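Long-range contacts in 1,4-dihydroxy-6-naphtoate synthase (Archaeoglobus fulgidus, PDB 1ZBM), which probably converts cyclic dehypoxanthine futalosine into 1,4-dihydroxy-6-naphthoate, a step of menaquinone biosynthesis: residues 104-109 against 124-129; 93-98 against 145-150; 46-51 against 110-115. One frame throughout, in Å; residues are numbered along the deposited sequence.

Contact 1. Residues 104-109 against 124-129; sequences KRIAVP and EDFEPV
Lys104 opens the pairing through its carbonyl: its O receives the Glu127 N-H at 2.8 Å, and the same oxygen lies at the edge of the Phe126 ring, near its plane. At Arg105 the side chain runs over that of Glu127 on one face of the sheet. Its methylenes make the closest approach, CG standing 3.1 Å from Glu127 OE2, while the ion pair itself is long, with Arg105 NE 3.9 Å from Glu127 OE2. Guanidinium and carboxylate planes are turned 86° apart, and Val129 CG2 lies over one face of the guanidinium. A bend at chi3 (58°) turns the guanidinium across toward Val129, and Arg105 NH1 finds a firmer partner in the carbonyl of Glu144. With an alanine here, Glu144 O is likely to lose its hydrogen-bond donor, Glu127 its distant countercharge, and Val129 CG2 the guanidinium face beside it. Ile106 straddles Pro128 of the facing strand, its N giving a hydrogen bond to Glu127 O and its O taking one from Val129 N, each 2.8 Å long. On the other face its CD1 meets Phe126 CD1 at 3.9 Å, the two side chains crossing at about a right angle. Ala107 adds a CA-H...O contact to Val129 O. That oxygen also accepts from Val108 N at 3.2 Å, and Val108 CG2 packs against the Val129 backbone. Leu119 of helix 114-122 touches both Val108 and Phe126. Two parallel strands, their axes at 35°, with a helix linking them and packed on the sheet, form the classic beta-alpha-beta unit, here at one edge of a sheet in a fold of the periplasmic-binding-protein kind.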
ATOM      1  N   LYS A 104      20.097  14.733   4.968  1.00 25.50           N
ATOM      2  CA  LYS A 104      19.203  14.743   6.124  1.00 22.36           C
ATOM      3  C   LYS A 104      18.817  13.353   6.640  1.00 22.15           C
ATOM      4  O   LYS A 104      18.967  12.343   5.943  1.00 19.66           O
ATOM      5  CB  LYS A 104      17.937  15.522   5.778  1.00 21.54           C
ATOM      6  CG  LYS A 104      18.172  16.981   5.416  1.00 23.55           C
ATOM      7  CD  LYS A 104      18.780  17.764   6.572  1.00 24.20           C
ATOM      8  CE  LYS A 104      18.782  19.263   6.286  1.00 23.64           C
ATOM      9  NZ  LYS A 104      19.440  19.577   4.993  1.00 25.52           N
ATOM     10  N   ARG A 105      18.326  13.313   7.879  1.00 21.30           N
ATOM     11  CA  ARG A 105      17.897  12.061   8.497  1.00 21.95           C
ATOM     12  C   ARG A 105      16.383  11.952   8.358  1.00 20.27           C
ATOM     13  O   ARG A 105      15.646  12.716   8.970  1.00 20.78           O
ATOM     14  CB  ARG A 105      18.328  12.027   9.970  1.00 23.37           C
ATOM     15  CG  ARG A 105      19.842  11.916  10.130  1.00 25.81           C
ATOM     16  CD  ARG A 105      20.310  12.057  11.573  1.00 29.41           C
ATOM     17  NE  ARG A 105      19.704  11.067  12.463  1.00 31.09           N
ATOM     18  CZ  ARG A 105      18.609  11.284  13.183  1.00 31.69           C
ATOM     19  NH1 ARG A 105      18.001  12.463  13.123  1.00 32.13           N
ATOM     20  NH2 ARG A 105      18.125  10.325  13.961  1.00 30.37           N
ATOM     21  N   ILE A 106      15.922  11.005   7.544  1.00 18.94           N
ATOM     22  CA  ILE A 106      14.489  10.839   7.312  1.00 16.92           C
ATOM     23  C   ILE A 106      13.906   9.547   7.861  1.00 16.86           C
ATOM     24  O   ILE A 106      14.379   8.443   7.539  1.00 15.89           O
ATOM     25  CB  ILE A 106      14.150  10.888   5.804  1.00 17.57           C
ATOM     26  CG1 ILE A 106      14.865  12.070   5.139  1.00 18.43           C
ATOM     27  CG2 ILE A 106      12.647  11.005   5.616  1.00 13.11           C
ATOM     28  CD1 ILE A 106      14.708  12.112   3.630  1.00 18.99           C
ATOM     29  N   ALA A 107      12.874   9.689   8.688  1.00 15.26           N
ATOM     30  CA  ALA A 107      12.196   8.530   9.266  1.00 17.59           C
ATOM     31  C   ALA A 107      11.405   7.843   8.154  1.00 16.75           C
ATOM     32  O   ALA A 107      10.712   8.501   7.386  1.00 17.17           O
ATOM     33  CB  ALA A 107      11.251   8.971  10.395  1.00 15.24           C
ATOM     34  N   VAL A 108      11.531   6.522   8.075  1.00 17.08           N
ATOM     35  CA  VAL A 108      10.847   5.716   7.065  1.00 16.26           C
ATOM     36  C   VAL A 108      10.086   4.576   7.734  1.00 16.31           C
ATOM     37  O   VAL A 108      10.613   3.911   8.629  1.00 17.08           O
ATOM     38  CB  VAL A 108      11.846   5.105   6.066  1.00 14.45           C
ATOM     39  CG1 VAL A 108      12.454   6.200   5.209  1.00 12.92           C
ATOM     40  CG2 VAL A 108      12.929   4.356   6.828  1.00 12.21           C
ATOM     41  N   PRO A 109       8.846   4.320   7.288  1.00 16.05           N
ATOM     42  CA  PRO A 109       7.992   3.263   7.838  1.00 18.49           C
ATOM     43  C   PRO A 109       8.481   1.834   7.599  1.00 20.30           C
ATOM     44  O   PRO A 109       8.198   0.936   8.387  1.00 21.20           O
ATOM     45  CB  PRO A 109       6.661   3.530   7.160  1.00 15.12           C
ATOM     46  CG  PRO A 109       7.094   3.952   5.799  1.00 16.96           C
ATOM     47  CD  PRO A 109       8.214   4.926   6.102  1.00 15.69           C
ATOM     48  N   GLU A 124      19.394  10.373  -3.705  1.00 28.35           N
ATOM     49  CA  GLU A 124      20.387   9.305  -3.666  1.00 31.15           C
ATOM     50  C   GLU A 124      21.438   9.421  -2.584  1.00 31.06           C
ATOM     51  O   GLU A 124      22.496   8.798  -2.669  1.00 34.91           O
ATOM     52  CB  GLU A 124      21.062   9.180  -5.031  1.00 32.81           C
ATOM     53  CG  GLU A 124      21.336  10.500  -5.703  1.00 35.51           C
ATOM     54  CD  GLU A 124      21.673  10.315  -7.157  1.00 37.80           C
ATOM     55  OE1 GLU A 124      20.872   9.657  -7.862  1.00 40.15           O
ATOM     56  OE2 GLU A 124      22.729  10.822  -7.599  1.00 37.45           O
ATOM     57  N   ASP A 125      21.146  10.209  -1.559  1.00 31.31           N
ATOM     58  CA  ASP A 125      22.082  10.385  -0.464  1.00 30.99           C
ATOM     59  C   ASP A 125      21.432  11.014   0.753  1.00 29.98           C
ATOM     60  O   ASP A 125      21.333  12.230   0.859  1.00 31.31           O
ATOM     61  CB  ASP A 125      23.276  11.223  -0.928  1.00 34.39           C
ATOM     62  CG  ASP A 125      24.529  10.384  -1.123  1.00 36.88           C
ATOM     63  OD1 ASP A 125      25.463  10.858  -1.810  1.00 39.38           O
ATOM     64  OD2 ASP A 125      24.586   9.253  -0.573  1.00 38.19           O
ATOM     65  N   PHE A 126      20.981  10.174   1.673  1.00 27.73           N
ATOM     66  CA  PHE A 126      20.349  10.663   2.887  1.00 28.02           C
ATOM     67  C   PHE A 126      20.434   9.563   3.935  1.00 27.82           C
ATOM     68  O   PHE A 126      20.927   8.473   3.647  1.00 27.84           O
ATOM     69  CB  PHE A 126      18.887  11.050   2.604  1.00 27.81           C
ATOM     70  CG  PHE A 126      17.992   9.881   2.313  1.00 27.50           C
ATOM     71  CD1 PHE A 126      17.352   9.208   3.348  1.00 24.89           C
ATOM     72  CD2 PHE A 126      17.821   9.424   1.007  1.00 28.55           C
ATOM     73  CE1 PHE A 126      16.556   8.098   3.092  1.00 27.83           C
ATOM     74  CE2 PHE A 126      17.026   8.310   0.739  1.00 30.20           C
ATOM     75  CZ  PHE A 126      16.390   7.641   1.783  1.00 27.68           C
ATOM     76  N   GLU A 127      19.974   9.839   5.149  1.00 28.91           N
ATOM     77  CA  GLU A 127      20.025   8.826   6.196  1.00 30.34           C
ATOM     78  C   GLU A 127      18.643   8.334   6.571  1.00 29.81           C
ATOM     79  O   GLU A 127      17.901   9.014   7.278  1.00 29.82           O
ATOM     80  CB  GLU A 127      20.719   9.354   7.449  1.00 32.58           C
ATOM     81  CG  GLU A 127      22.185   9.665   7.263  1.00 38.25           C
ATOM     82  CD  GLU A 127      22.874  10.028   8.559  1.00 42.41           C
ATOM     83  OE1 GLU A 127      24.092  10.310   8.517  1.00 45.19           O
ATOM     84  OE2 GLU A 127      22.210  10.031   9.625  1.00 45.59           O
ATOM     85  N   PRO A 128      18.279   7.139   6.090  1.00 29.63           N
ATOM     86  CA  PRO A 128      16.980   6.530   6.371  1.00 28.89           C
ATOM     87  C   PRO A 128      16.963   5.970   7.791  1.00 29.08           C
ATOM     88  O   PRO A 128      17.814   5.166   8.156  1.00 29.04           O
ATOM     89  CB  PRO A 128      16.874   5.449   5.298  1.00 30.47           C
ATOM     90  CG  PRO A 128      18.301   5.027   5.114  1.00 29.64           C
ATOM     91  CD  PRO A 128      19.053   6.330   5.128  1.00 28.19           C
ATOM     92  N   VAL A 129      16.000   6.414   8.592  1.00 28.33           N
ATOM     93  CA  VAL A 129      15.883   5.958   9.970  1.00 25.81           C
ATOM     94  C   VAL A 129      14.707   5.003  10.127  1.00 27.78           C
ATOM     95  O   VAL A 129      13.575   5.438  10.328  1.00 27.39           O
ATOM     96  CB  VAL A 129      15.691   7.148  10.928  1.00 25.04           C
ATOM     97  CG1 VAL A 129      15.729   6.670  12.378  1.00 22.87           C
ATOM     98  CG2 VAL A 129      16.771   8.189  10.685  1.00 22.07           C
TER

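Contact 2. Residues 93-98 against 145-150; sequences VVAKSE and VDAGLL
Val93 sets its two methyls against different partners on the opposing strand. With CG1 anti to the backbone N (chi1 173°), that branch reaches Ala147 CB at 3.6 Å, leaving CG2 to meet Leu149 CD1 at 3.5 Å, tighter than usual van der Waals contact. It is the CD1 branch of Leu149 that reaches back across the strands to Val93. Val94 faces the other side of the sheet. Its chi1 of 69° puts CG1 between the backbone N and the carbonyl carbon, from where it touches Leu150 CD1 at 3.8 Å as the two side chains cross. Gly148 lies opposite Val94, and their backbones exchange two hydrogen bonds: Val94 N to Gly148 O at 2.9 Å and Gly148 N to Val94 O at 3.1 Å. Beyond Ala95 the strands separate, and a water joins them, accepting from Lys96 N and donating to Asp146 O. Helix 136-141 covers Leu150, while Leu101 packs on Val93 and Ala147. Strand 92-95 runs antiparallel beside the parallel strands 127-130, 105-108 and 147-150, an order that fits the type II periplasmic-binding-protein fold of the family.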
ATOM      1  N   VAL A  93       7.113  13.276   1.734  1.00 19.18           N
ATOM      2  CA  VAL A  93       8.055  13.456   2.815  1.00 17.48           C
ATOM      3  C   VAL A  93       7.670  14.827   3.373  1.00 19.68           C
ATOM      4  O   VAL A  93       7.501  15.786   2.621  1.00 19.47           O
ATOM      5  CB  VAL A  93       9.504  13.437   2.294  1.00 16.34           C
ATOM      6  CG1 VAL A  93      10.470  13.808   3.406  1.00 14.82           C
ATOM      7  CG2 VAL A  93       9.830  12.045   1.761  1.00 13.17           C
ATOM      8  N   VAL A  94       7.486  14.903   4.684  1.00 20.99           N
ATOM      9  CA  VAL A  94       7.087  16.146   5.322  1.00 22.23           C
ATOM     10  C   VAL A  94       8.124  16.619   6.333  1.00 22.37           C
ATOM     11  O   VAL A  94       8.906  15.815   6.850  1.00 22.07           O
ATOM     12  CB  VAL A  94       5.750  15.975   6.066  1.00 22.99           C
ATOM     13  CG1 VAL A  94       5.948  15.074   7.286  1.00 22.95           C
ATOM     14  CG2 VAL A  94       5.224  17.320   6.489  1.00 27.26           C
ATOM     15  N   ALA A  95       8.112  17.921   6.624  1.00 21.49           N
ATOM     16  CA  ALA A  95       9.053  18.515   7.579  1.00 20.93           C
ATOM     17  C   ALA A  95       8.465  19.762   8.242  1.00 20.98           C
ATOM     18  O   ALA A  95       7.469  20.301   7.775  1.00 19.79           O
ATOM     19  CB  ALA A  95      10.362  18.864   6.875  1.00 18.69           C
ATOM     20  N   LYS A  96       9.072  20.218   9.335  1.00 22.47           N
ATOM     21  CA  LYS A  96       8.549  21.389  10.027  1.00 24.68           C
ATOM     22  C   LYS A  96       8.674  22.647   9.163  1.00 26.55           C
ATOM     23  O   LYS A  96       7.921  23.609   9.335  1.00 26.81           O
ATOM     24  CB  LYS A  96       9.253  21.566  11.376  1.00 25.14           C
ATOM     25  CG  LYS A  96       9.171  20.317  12.253  1.00 25.32           C
ATOM     26  CD  LYS A  96       9.786  20.519  13.639  1.00 24.76           C
ATOM     27  CE  LYS A  96       8.957  21.485  14.473  1.00 23.34           C
ATOM     28  NZ  LYS A  96       9.396  21.540  15.889  1.00 19.02           N
ATOM     29  N   SER A  97       9.613  22.629   8.221  1.00 28.08           N
ATOM     30  CA  SER A  97       9.815  23.752   7.304  1.00 29.42           C
ATOM     31  C   SER A  97      10.439  23.229   6.008  1.00 31.12           C
ATOM     32  O   SER A  97      10.763  22.047   5.902  1.00 31.78           O
ATOM     33  CB  SER A  97      10.735  24.803   7.930  1.00 28.85           C
ATOM     34  OG  SER A  97      12.076  24.348   7.992  1.00 30.61           O
ATOM     35  N   GLU A  98      10.618  24.105   5.026  1.00 32.26           N
ATOM     36  CA  GLU A  98      11.205  23.701   3.753  1.00 33.02           C
ATOM     37  C   GLU A  98      12.694  23.399   3.877  1.00 32.63           C
ATOM     38  O   GLU A  98      13.460  24.215   4.383  1.00 34.04           O
ATOM     39  CB  GLU A  98      11.000  24.795   2.699  1.00 35.90           C
ATOM     40  CG  GLU A  98       9.807  24.566   1.775  1.00 38.60           C
ATOM     41  CD  GLU A  98       8.471  24.687   2.481  1.00 40.47           C
ATOM     42  OE1 GLU A  98       7.435  24.319   1.877  1.00 41.73           O
ATOM     43  OE2 GLU A  98       8.452  25.159   3.639  1.00 42.05           O
ATOM     44  N   VAL A 145      14.080  13.759  14.024  1.00 15.57           N
ATOM     45  CA  VAL A 145      14.615  13.571  12.690  1.00 14.74           C
ATOM     46  C   VAL A 145      14.386  14.861  11.891  1.00 16.25           C
ATOM     47  O   VAL A 145      13.751  15.798  12.385  1.00 18.94           O
ATOM     48  CB  VAL A 145      13.928  12.375  11.981  1.00 15.28           C
ATOM     49  CG1 VAL A 145      14.216  11.084  12.743  1.00 13.02           C
ATOM     50  CG2 VAL A 145      12.412  12.603  11.906  1.00 11.96           C
ATOM     51  N   ASP A 146      14.908  14.938  10.672  1.00 14.17           N
ATOM     52  CA  ASP A 146      14.692  16.145   9.872  1.00 14.70           C
ATOM     53  C   ASP A 146      13.396  16.045   9.091  1.00 14.52           C
ATOM     54  O   ASP A 146      12.721  17.050   8.861  1.00 13.11           O
ATOM     55  CB  ASP A 146      15.842  16.367   8.888  1.00 17.26           C
ATOM     56  CG  ASP A 146      17.184  16.536   9.585  1.00 20.04           C
ATOM     57  OD1 ASP A 146      17.879  15.522   9.793  1.00 20.73           O
ATOM     58  OD2 ASP A 146      17.528  17.683   9.931  1.00 24.47           O
ATOM     59  N   ALA A 147      13.054  14.829   8.678  1.00 13.46           N
ATOM     60  CA  ALA A 147      11.842  14.622   7.900  1.00 13.51           C
ATOM     61  C   ALA A 147      11.281  13.223   8.060  1.00 13.60           C
ATOM     62  O   ALA A 147      11.949  12.337   8.586  1.00 11.99           O
ATOM     63  CB  ALA A 147      12.119  14.908   6.431  1.00 10.76           C
ATOM     64  N   GLY A 148      10.042  13.040   7.606  1.00 14.85           N
ATOM     65  CA  GLY A 148       9.386  11.751   7.705  1.00 12.86           C
ATOM     66  C   GLY A 148       8.631  11.378   6.446  1.00 13.43           C
ATOM     67  O   GLY A 148       8.036  12.235   5.789  1.00 12.54           O
ATOM     68  N   LEU A 149       8.674  10.095   6.105  1.00 13.88           N
ATOM     69  CA  LEU A 149       7.987   9.573   4.933  1.00 13.96           C
ATOM     70  C   LEU A 149       6.640   9.021   5.398  1.00 12.75           C
ATOM     71  O   LEU A 149       6.586   8.175   6.286  1.00 14.83           O
ATOM     72  CB  LEU A 149       8.826   8.464   4.295  1.00 14.04           C
ATOM     73  CG  LEU A 149       8.338   7.867   2.973  1.00 14.86           C
ATOM     74  CD1 LEU A 149       8.230   8.962   1.900  1.00 16.35           C
ATOM     75  CD2 LEU A 149       9.324   6.802   2.541  1.00 16.90           C
ATOM     76  N   LEU A 150       5.561   9.506   4.796  1.00 13.20           N
ATOM     77  CA  LEU A 150       4.208   9.094   5.155  1.00 12.94           C
ATOM     78  C   LEU A 150       3.563   8.296   4.038  1.00 13.13           C
ATOM     79  O   LEU A 150       3.306   8.834   2.960  1.00 13.96           O
ATOM     80  CB  LEU A 150       3.350  10.331   5.416  1.00  9.36           C
ATOM     81  CG  LEU A 150       3.969  11.371   6.333  1.00 10.41           C
ATOM     82  CD1 LEU A 150       3.149  12.646   6.333  1.00  5.31           C
ATOM     83  CD2 LEU A 150       4.070  10.780   7.739  1.00  7.10           C
TER
HETATM   84  O   HOH W   1      11.498  19.172  10.121  1.00 17.83           O

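Contact 3. Residues 46-51 against 110-115; sequences DIETLN and GRYTTA
Glu48 leaves the helix with CG anti to the backbone N (chi1 -171°) and then bends at chi2 (54°), which carries its carboxylate across to the turn 110-113. There OE2 accepts from Tyr112 N at 3.1 Å with an almost straight N-H (170°), on its syn side and somewhat out of the carboxylate plane. The other oxygen, OE1, is taken by Asn51 ND2 at 3.1 Å, so both carboxylate oxygens are gripped and the group's rotation is fixed. Gly110 lets the acid come close: its CA is 3.5 Å from Glu48 CD, where a side chain would clash. Thr113 CG2 touches Glu48 OE1, and Asn51 CB packs against Tyr112 CB at 4.0 Å. The type I turn is fastened from within, Gly110 O accepting from both N and OG1 of Thr113, whose OG1 also caps helix 114-122 at Asn116 N; Asp46 OD1 likewise caps its helix at Glu48 N. Thr114 and Ala115, directly following, are predicted to bind substrate. The contact sets the start of helix 47-53 against the turn leading into helix 114-122, with Asn51 OD1 bonded to Ser65 N at the end of strand 61-65 and helix 66-69 packing on Asn51 and Tyr112.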
ATOM      1  N   ASP A  46       0.836  -5.073   9.939  1.00 15.47           N
ATOM      2  CA  ASP A  46       1.417  -3.929   9.249  1.00 14.97           C
ATOM      3  C   ASP A  46       2.079  -4.347   7.940  1.00 14.20           C
ATOM      4  O   ASP A  46       2.719  -5.400   7.843  1.00 12.80           O
ATOM      5  CB  ASP A  46       2.421  -3.216  10.171  1.00 18.08           C
ATOM      6  CG  ASP A  46       3.083  -2.015   9.511  1.00 22.03           C
ATOM      7  OD1 ASP A  46       4.089  -2.214   8.796  1.00 24.67           O
ATOM      8  OD2 ASP A  46       2.593  -0.874   9.698  1.00 21.75           O
ATOM      9  N   ILE A  47       1.913  -3.494   6.937  1.00 13.22           N
ATOM     10  CA  ILE A  47       2.446  -3.729   5.594  1.00 13.75           C
ATOM     11  C   ILE A  47       3.929  -4.134   5.575  1.00 14.49           C
ATOM     12  O   ILE A  47       4.332  -4.998   4.793  1.00 12.19           O
ATOM     13  CB  ILE A  47       2.241  -2.469   4.700  1.00 12.99           C
ATOM     14  CG1 ILE A  47       2.662  -2.764   3.275  1.00 15.39           C
ATOM     15  CG2 ILE A  47       3.022  -1.295   5.257  1.00 12.48           C
ATOM     16  CD1 ILE A  47       1.775  -3.791   2.595  1.00 18.48           C
ATOM     17  N   GLU A  48       4.749  -3.532   6.432  1.00 15.72           N
ATOM     18  CA  GLU A  48       6.155  -3.903   6.422  1.00 16.14           C
ATOM     19  C   GLU A  48       6.304  -5.321   6.976  1.00 15.95           C
ATOM     20  O   GLU A  48       7.156  -6.077   6.523  1.00 15.61           O
ATOM     21  CB  GLU A  48       6.991  -2.901   7.221  1.00 17.21           C
ATOM     22  CG  GLU A  48       8.505  -3.088   7.073  1.00 19.58           C
ATOM     23  CD  GLU A  48       8.989  -3.099   5.623  1.00 20.96           C
ATOM     24  OE1 GLU A  48       8.182  -2.851   4.697  1.00 22.21           O
ATOM     25  OE2 GLU A  48      10.198  -3.351   5.406  1.00 20.40           O
ATOM     26  N   THR A  49       5.457  -5.684   7.938  1.00 16.35           N
ATOM     27  CA  THR A  49       5.495  -7.031   8.516  1.00 15.41           C
ATOM     28  C   THR A  49       5.168  -8.070   7.432  1.00 15.49           C
ATOM     29  O   THR A  49       5.780  -9.144   7.378  1.00 16.39           O
ATOM     30  CB  THR A  49       4.479  -7.176   9.675  1.00 16.07           C
ATOM     31  OG1 THR A  49       4.827  -6.275  10.734  1.00 15.10           O
ATOM     32  CG2 THR A  49       4.467  -8.612  10.218  1.00 15.36           C
ATOM     33  N   LEU A  50       4.207  -7.742   6.567  1.00 13.07           N
ATOM     34  CA  LEU A  50       3.818  -8.641   5.482  1.00 12.83           C
ATOM     35  C   LEU A  50       4.886  -8.695   4.379  1.00 10.65           C
ATOM     36  O   LEU A  50       5.098  -9.739   3.763  1.00 11.27           O
ATOM     37  CB  LEU A  50       2.461  -8.222   4.877  1.00 11.33           C
ATOM     38  CG  LEU A  50       1.240  -8.150   5.802  1.00 10.34           C
ATOM     39  CD1 LEU A  50      -0.047  -7.987   4.978  1.00 10.33           C
ATOM     40  CD2 LEU A  50       1.162  -9.423   6.631  1.00 11.04           C
ATOM     41  N   ASN A  51       5.556  -7.577   4.124  1.00 11.81           N
ATOM     42  CA  ASN A  51       6.597  -7.556   3.102  1.00 13.23           C
ATOM     43  C   ASN A  51       7.718  -8.489   3.529  1.00 12.52           C
ATOM     44  O   ASN A  51       8.285  -9.185   2.704  1.00 12.27           O
ATOM     45  CB  ASN A  51       7.170  -6.151   2.906  1.00 10.41           C
ATOM     46  CG  ASN A  51       6.224  -5.232   2.167  1.00 10.93           C
ATOM     47  OD1 ASN A  51       5.388  -5.688   1.385  1.00 10.74           O
ATOM     48  ND2 ASN A  51       6.364  -3.928   2.389  1.00  7.13           N
ATOM     49  N   GLY A 110       9.197   1.625   6.502  1.00 22.65           N
ATOM     50  CA  GLY A 110       9.675   0.296   6.190  1.00 23.68           C
ATOM     51  C   GLY A 110      10.583   0.264   4.977  1.00 24.87           C
ATOM     52  O   GLY A 110      10.290   0.843   3.917  1.00 27.31           O
ATOM     53  N   ARG A 111      11.699  -0.433   5.140  1.00 20.87           N
ATOM     54  CA  ARG A 111      12.687  -0.561   4.080  1.00 20.22           C
ATOM     55  C   ARG A 111      12.135  -1.066   2.754  1.00 17.37           C
ATOM     56  O   ARG A 111      12.538  -0.600   1.700  1.00 17.49           O
ATOM     57  CB  ARG A 111      13.811  -1.502   4.511  1.00 22.41           C
ATOM     58  CG  ARG A 111      14.879  -1.601   3.453  1.00 26.29           C
ATOM     59  CD  ARG A 111      15.793  -2.773   3.684  1.00 31.41           C
ATOM     60  NE  ARG A 111      16.570  -2.613   4.913  1.00 36.67           N
ATOM     61  CZ  ARG A 111      17.654  -3.323   5.204  1.00 39.41           C
ATOM     62  NH1 ARG A 111      18.292  -3.112   6.347  1.00 41.32           N
ATOM     63  NH2 ARG A 111      18.102  -4.237   4.345  1.00 39.02           N
ATOM     64  N   TYR A 112      11.217  -2.021   2.813  1.00 17.85           N
ATOM     65  CA  TYR A 112      10.668  -2.608   1.605  1.00 16.64           C
ATOM     66  C   TYR A 112       9.411  -1.964   1.019  1.00 16.45           C
ATOM     67  O   TYR A 112       8.820  -2.506   0.090  1.00 15.70           O
ATOM     68  CB  TYR A 112      10.433  -4.101   1.841  1.00 17.55           C
ATOM     69  CG  TYR A 112      11.723  -4.880   2.065  1.00 18.46           C
ATOM     70  CD1 TYR A 112      12.648  -5.053   1.034  1.00 19.19           C
ATOM     71  CD2 TYR A 112      12.032  -5.412   3.311  1.00 16.48           C
ATOM     72  CE1 TYR A 112      13.856  -5.736   1.244  1.00 20.99           C
ATOM     73  CE2 TYR A 112      13.234  -6.091   3.534  1.00 17.70           C
ATOM     74  CZ  TYR A 112      14.140  -6.248   2.502  1.00 21.56           C
ATOM     75  OH  TYR A 112      15.346  -6.881   2.719  1.00 25.31           O
ATOM     76  N   THR A 113       8.998  -0.811   1.529  1.00 14.55           N
ATOM     77  CA  THR A 113       7.810  -0.186   0.976  1.00 14.58           C
ATOM     78  C   THR A 113       8.142   0.504  -0.324  1.00 14.34           C
ATOM     79  O   THR A 113       9.283   0.904  -0.566  1.00 14.95           O
ATOM     80  CB  THR A 113       7.244   0.865   1.892  1.00 15.75           C
ATOM     81  OG1 THR A 113       8.136   1.986   1.921  1.00 14.61           O
ATOM     82  CG2 THR A 113       7.080   0.298   3.284  1.00 15.44           C
ATOM     83  N   THR A 114       7.129   0.642  -1.164  1.00 14.06           N
ATOM     84  CA  THR A 114       7.297   1.305  -2.442  1.00 13.73           C
ATOM     85  C   THR A 114       7.723   2.758  -2.222  1.00 13.94           C
ATOM     86  O   THR A 114       8.536   3.300  -2.974  1.00 15.43           O
ATOM     87  CB  THR A 114       5.991   1.244  -3.230  1.00 12.68           C
ATOM     88  OG1 THR A 114       5.694  -0.127  -3.519  1.00 15.52           O
ATOM     89  CG2 THR A 114       6.115   2.013  -4.535  1.00 12.72           C
ATOM     90  N   ALA A 115       7.188   3.375  -1.176  1.00 12.50           N
ATOM     91  CA  ALA A 115       7.523   4.757  -0.864  1.00 15.24           C
ATOM     92  C   ALA A 115       9.011   4.908  -0.558  1.00 16.74           C
ATOM     93  O   ALA A 115       9.602   5.958  -0.819  1.00 16.81           O
ATOM     94  CB  ALA A 115       6.696   5.252   0.321  1.00 11.23           C
TER

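From the N terminus, segment 46-51 comes first, and contact 3 closes the longest loop, returning at 110-115 after 58 residues. Segment 93-98 lies within that loop, but its partner 145-150 lies beyond it, so contacts 2 and 3 cross. Contact 1 also crosses contact 3, whereas both its segments fall between those of contact 2, within which it nests. Contacts 1 and 2 belong to one five-stranded mixed sheet, where strand 105-108 is hydrogen-bonded to strand 147-150 through Ala107. Contact 3 ties helix 47-53, beside the other sheet, to the turn after strand 105-108; Leu149 CD2 packs on Ala115 O, bringing contact 2 against contact 3.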